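Local coordinates for putative exported protein (Bordetella pertussis, PDB 2DVZ), which binds glutamate in its cleft and, as a periplasmic solute receptor of the Bug family, probably delivers it to a transport system, at residues A[22-27]-A[53-58]; A[143-148]-A[171-176]. All coordinates share one frame; numbering follows the deposited sequence.

Contact 1. Residues A[22-27]-A[53-58]. With GLU (glutamic acid), chain G.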
# COMPACT_ATOMS: atom_id res chain seq x y z
N ARG A 22 5.17 18.95 6.81
CA ARG A 22 5.45 18.27 5.58
C ARG A 22 5.08 16.80 5.81
O ARG A 22 5.38 16.22 6.86
CB ARG A 22 6.94 18.41 5.20
CG ARG A 22 7.41 19.86 4.92
CD ARG A 22 8.97 20.01 4.87
NE ARG A 22 9.57 19.05 3.94
CZ ARG A 22 10.72 18.40 4.15
NH1 ARG A 22 11.42 18.59 5.27
NH2 ARG A 22 11.16 17.53 3.23
N VAL A 23 4.40 16.23 4.82
CA VAL A 23 4.08 14.82 4.86
C VAL A 23 4.62 14.20 3.58
O VAL A 23 4.18 14.51 2.48
CB VAL A 23 2.57 14.54 5.00
CG1 VAL A 23 2.29 12.97 5.08
CG2 VAL A 23 2.02 15.26 6.27
N ILE A 24 5.58 13.32 3.75
CA ILE A 24 6.22 12.66 2.64
C ILE A 24 5.49 11.36 2.30
O ILE A 24 5.37 10.44 3.12
CB ILE A 24 7.74 12.40 2.91
CG1 ILE A 24 8.52 13.72 3.12
CG2 ILE A 24 8.38 11.59 1.78
CD1 ILE A 24 10.02 13.47 3.68
N VAL A 25 5.04 11.30 1.05
CA VAL A 25 4.48 10.10 0.46
C VAL A 25 5.55 9.44 -0.43
O VAL A 25 5.95 9.99 -1.46
CB VAL A 25 3.14 10.45 -0.29
CG1 VAL A 25 2.65 9.30 -1.19
CG2 VAL A 25 2.10 10.83 0.72
N PRO A 26 6.04 8.26 -0.01
CA PRO A 26 7.14 7.60 -0.72
C PRO A 26 6.74 6.95 -2.06
O PRO A 26 7.41 6.05 -2.52
CB PRO A 26 7.63 6.59 0.31
CG PRO A 26 6.33 6.18 1.00
CD PRO A 26 5.62 7.48 1.16
N PHE A 27 5.68 7.45 -2.69
CA PHE A 27 5.22 6.93 -3.98
C PHE A 27 4.71 8.06 -4.84
O PHE A 27 4.36 9.12 -4.35
CB PHE A 27 4.13 5.87 -3.78
CG PHE A 27 4.66 4.58 -3.30
CD1 PHE A 27 5.32 3.70 -4.19
CD2 PHE A 27 4.57 4.23 -1.95
CE1 PHE A 27 5.86 2.51 -3.76
CE2 PHE A 27 5.10 3.01 -1.50
CZ PHE A 27 5.75 2.15 -2.41
N VAL A 53 1.30 19.41 4.29
CA VAL A 53 1.56 19.53 2.88
C VAL A 53 2.21 18.25 2.37
O VAL A 53 3.29 17.88 2.80
CB VAL A 53 2.38 20.83 2.58
CG1 VAL A 53 2.62 21.00 1.09
CG2 VAL A 53 1.63 22.02 3.10
N VAL A 54 1.51 17.57 1.47
CA VAL A 54 1.97 16.31 0.90
C VAL A 54 3.07 16.55 -0.13
O VAL A 54 2.96 17.42 -1.01
CB VAL A 54 0.78 15.50 0.28
CG1 VAL A 54 1.25 14.28 -0.49
CG2 VAL A 54 -0.23 15.08 1.36
N GLU A 55 4.13 15.76 0.01
CA GLU A 55 5.26 15.75 -0.89
C GLU A 55 5.35 14.35 -1.44
O GLU A 55 5.48 13.39 -0.67
CB GLU A 55 6.57 16.02 -0.12
CG GLU A 55 6.90 17.47 0.00
CD GLU A 55 8.03 17.75 1.01
OE1 GLU A 55 8.98 16.94 1.15
OE2 GLU A 55 7.97 18.82 1.63
N ASN A 56 5.29 14.20 -2.75
CA ASN A 56 5.45 12.89 -3.32
C ASN A 56 6.91 12.68 -3.66
O ASN A 56 7.49 13.46 -4.42
CB ASN A 56 4.53 12.72 -4.54
CG ASN A 56 3.03 12.70 -4.17
OD1 ASN A 56 2.35 13.73 -4.18
ND2 ASN A 56 2.53 11.52 -3.87
N LYS A 57 7.50 11.64 -3.08
CA LYS A 57 8.88 11.25 -3.34
C LYS A 57 8.97 9.77 -3.75
O LYS A 57 9.44 8.93 -2.98
CB LYS A 57 9.78 11.51 -2.11
CG LYS A 57 9.74 12.92 -1.53
CD LYS A 57 10.49 13.90 -2.41
CE LYS A 57 10.09 15.37 -2.11
NZ LYS A 57 10.26 15.73 -0.64
N GLY A 58 8.55 9.46 -4.96
CA GLY A 58 8.56 8.08 -5.37
C GLY A 58 9.90 7.62 -5.89
O GLY A 58 10.81 8.44 -6.07
N GLU G . 2.80 -0.44 -3.14
CA GLU G . 2.59 0.61 -2.13
C GLU G . 2.21 0.03 -0.77
O GLU G . 1.13 0.23 -0.21
CB GLU G . 1.61 1.67 -2.63
CG GLU G . 1.90 2.08 -4.08
CD GLU G . 1.52 3.49 -4.40
OE1 GLU G . 1.04 4.18 -3.47
OE2 GLU G . 1.72 3.95 -5.59
OXT GLU G . 3.07 -0.65 -0.17
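Val25 packs its CG2 against CG1 of Val54 at 3.8 Å on the buried side of two parallel strands, the first and second of a beta-alpha-beta unit whose connection is helix 32-48. That helix lies over this face, with Ala37 and Thr33 against Val25. The backbones are joined by four hydrogen bonds: Val23 and Val25 each use both N-H and C=O, running from Val23 N to Val53 O at one end to Lys57 N to Val25 O at the other.

Asn56 continues the close packing. With its CG set beside the backbone N (chi1 -68°), the amide lies alongside Val25, and ND2 bonds Phe27 O at 3.1 Å, nearly in the amide plane. The same nitrogen also reaches Asp34, while OD1 takes a bond from Arg38, so both ends of the amide are tied to helix 32-48. Phe27, held through its carbonyl, turns one ring face to the bound glutamate, whose CG lies 3.7 Å above the ring plane.

The other face is polar and looser, with partly exposed charged ends. Arg22 bends at chi3 (53°) and takes the Glu55 carboxylate side-on: NE to OE2 at 2.8 Å, NH2 to OE1 at 3.1 Å, with guanidinium and carboxylate planes only 22° apart. Lys57 NZ meets OE1 from the anti side, well out of the carboxylate plane, and has a second carboxylate partner in Glu68. Beneath these charges Ile24 CG2 rests on Lys57 CG at 3.8 Å.

Glu55 OE1 thus draws both cations, Arg22 and Lys57, onto one acceptor, and their charges would probably favour the ionised form of Glu55.

Contact 2. Residues A[143-148]-A[171-176]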
# COMPACT_ATOMS: atom_id res chain seq x y z
N LYS A 143 3.94 -15.20 -21.14
CA LYS A 143 3.39 -14.33 -22.20
C LYS A 143 2.65 -13.09 -21.72
O LYS A 143 2.55 -12.08 -22.44
CB LYS A 143 2.47 -15.14 -23.09
CG LYS A 143 3.27 -16.10 -23.99
CD LYS A 143 2.40 -17.07 -24.72
CE LYS A 143 2.22 -16.62 -26.13
NZ LYS A 143 1.63 -17.77 -26.85
N TYR A 144 2.12 -13.15 -20.50
CA TYR A 144 1.42 -11.99 -19.94
C TYR A 144 2.39 -11.28 -19.02
O TYR A 144 3.30 -11.90 -18.44
CB TYR A 144 0.17 -12.43 -19.16
CG TYR A 144 -1.01 -12.80 -20.05
CD1 TYR A 144 -1.83 -11.80 -20.57
CD2 TYR A 144 -1.28 -14.13 -20.40
CE1 TYR A 144 -2.91 -12.10 -21.39
CE2 TYR A 144 -2.35 -14.43 -21.23
CZ TYR A 144 -3.17 -13.41 -21.71
OH TYR A 144 -4.27 -13.64 -22.52
N SER A 145 2.17 -9.98 -18.87
CA SER A 145 2.93 -9.20 -17.92
C SER A 145 2.02 -8.45 -16.94
O SER A 145 0.83 -8.21 -17.20
CB SER A 145 3.81 -8.22 -18.68
OG SER A 145 2.95 -7.28 -19.29
N TYR A 146 2.61 -8.09 -15.82
CA TYR A 146 1.90 -7.43 -14.75
C TYR A 146 2.72 -6.27 -14.27
O TYR A 146 3.96 -6.33 -14.31
CB TYR A 146 1.60 -8.41 -13.61
CG TYR A 146 2.75 -8.76 -12.65
CD1 TYR A 146 2.98 -8.01 -11.47
CD2 TYR A 146 3.55 -9.89 -12.89
CE1 TYR A 146 4.01 -8.37 -10.57
CE2 TYR A 146 4.57 -10.25 -12.00
CZ TYR A 146 4.79 -9.50 -10.83
OH TYR A 146 5.80 -9.89 -9.95
N GLY A 147 2.02 -5.24 -13.82
CA GLY A 147 2.61 -4.06 -13.26
C GLY A 147 2.55 -4.10 -11.76
O GLY A 147 1.67 -4.72 -11.16
N SER A 148 3.56 -3.44 -11.16
CA SER A 148 3.66 -3.22 -9.74
C SER A 148 4.03 -1.74 -9.47
O SER A 148 4.26 -0.92 -10.39
CB SER A 148 4.72 -4.15 -9.14
OG SER A 148 6.04 -3.67 -9.40
N VAL A 171 5.19 -11.82 -16.26
CA VAL A 171 6.38 -10.98 -16.26
C VAL A 171 6.16 -9.66 -15.54
O VAL A 171 5.28 -8.88 -15.89
CB VAL A 171 6.95 -10.74 -17.71
CG1 VAL A 171 8.19 -9.83 -17.64
CG2 VAL A 171 7.30 -12.07 -18.37
N HIS A 172 7.02 -9.41 -14.56
CA HIS A 172 6.96 -8.22 -13.75
C HIS A 172 7.42 -6.99 -14.48
O HIS A 172 8.48 -6.97 -15.06
CB HIS A 172 7.81 -8.40 -12.49
CG HIS A 172 7.87 -7.18 -11.63
ND1 HIS A 172 9.05 -6.68 -11.14
CD2 HIS A 172 6.89 -6.34 -11.20
CE1 HIS A 172 8.81 -5.60 -10.42
NE2 HIS A 172 7.50 -5.37 -10.43
N VAL A 173 6.59 -5.95 -14.47
CA VAL A 173 7.00 -4.66 -14.95
C VAL A 173 6.78 -3.66 -13.81
O VAL A 173 5.61 -3.31 -13.50
CB VAL A 173 6.22 -4.17 -16.20
CG1 VAL A 173 6.77 -2.80 -16.65
CG2 VAL A 173 6.26 -5.23 -17.35
N PRO A 174 7.89 -3.18 -13.20
CA PRO A 174 7.79 -2.18 -12.12
C PRO A 174 7.44 -0.79 -12.62
O PRO A 174 7.83 -0.42 -13.70
CB PRO A 174 9.20 -2.14 -11.52
CG PRO A 174 10.15 -2.65 -12.69
CD PRO A 174 9.28 -3.60 -13.52
N TYR A 175 6.74 -0.01 -11.80
CA TYR A 175 6.49 1.39 -12.08
C TYR A 175 6.93 2.18 -10.87
O TYR A 175 7.23 1.60 -9.82
CB TYR A 175 4.98 1.63 -12.39
CG TYR A 175 4.55 1.00 -13.71
CD1 TYR A 175 4.45 1.77 -14.87
CD2 TYR A 175 4.29 -0.39 -13.80
CE1 TYR A 175 4.09 1.20 -16.09
CE2 TYR A 175 3.93 -0.98 -15.02
CZ TYR A 175 3.82 -0.17 -16.16
OH TYR A 175 3.44 -0.75 -17.38
N LYS A 176 6.97 3.50 -11.01
CA LYS A 176 7.29 4.43 -9.89
C LYS A 176 6.21 4.54 -8.75
O LYS A 176 6.40 5.20 -7.65
CB LYS A 176 7.68 5.79 -10.48
CG LYS A 176 8.63 6.59 -9.62
CD LYS A 176 9.12 7.81 -10.38
CE LYS A 176 9.99 8.64 -9.49
NZ LYS A 176 11.13 9.26 -10.23
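Ser148 OG and His172 NE2 are hydrogen-bonded at 2.5 Å, so close that the exact length is doubtful, and the geometry leaves the donor open. The hydroxyl arrives at the edge of the imidazole, near its plane, and also bonds Gly150 N in the following loop. The torsions place the two groups together: His172 reaches along the strands with CG opposite its backbone N (chi1 176°), while Ser148 holds OG between N and the carbonyl carbon.

Backbone bonds come next. Tyr146 N donates to Val171 O at 2.8 Å, and Val173 N returns a bond to Tyr146 O at 2.7 Å. Val171 N to Tyr144 O starts the pairing at one end. Toward the other, Ser148 N to Val173 O is followed by the final bond, Tyr175 N to Ser148 O, which is more bent, with an N-H...O angle of 130°.

These are neighbouring parallel strands of a beta-alpha-beta unit crossed over by helix 154-166, and strand 145-148 pairs on its other edge with strand 192-196. The helix side carries Tyr146 and His172. His172 CA stands over one face of the Tyr146 ring, 3.9 Å from its centroid, in a CH-pi contact; the two rings themselves are oblique, their planes at 36°. Tyr146 OH is hydrogen-bonded to Glu160 of the helix, and His156 stacks on the imidazole.

On the opposite face the packing is lighter. Ser145 CB touches Val173 CG2 at 4.1 Å. The edge of the Tyr175 ring comes against Gly147, Tyr175 CE2 lying 3.8 Å from Gly147 CA. Tyr175 then carries its hydroxyl to Asp184 of helix 178-187.

Contact 1 precedes contact 2 in the chain, their centres about 24 Å apart, and each is a beta-alpha-beta unit. A chain of strand pairings runs from one lobe to the other: strand 21-25 connects through 78-82, 241-248, 106-121 and 192-196 to strand 145-148. The units point toward the glutamate from either side, as expected of the two lobes of a periplasmic binding protein. Contact 1 puts Phe27 on the ligand, whereas segments 143-148 and 171-176 lead into Ser149 and Ser178, which bind it. Near the pocket Phe27 CD1 lies 3.9 Å from Lys176 O, and farther out Gly58 O touches Lys176 CE, in keeping with a closed, bound conformation.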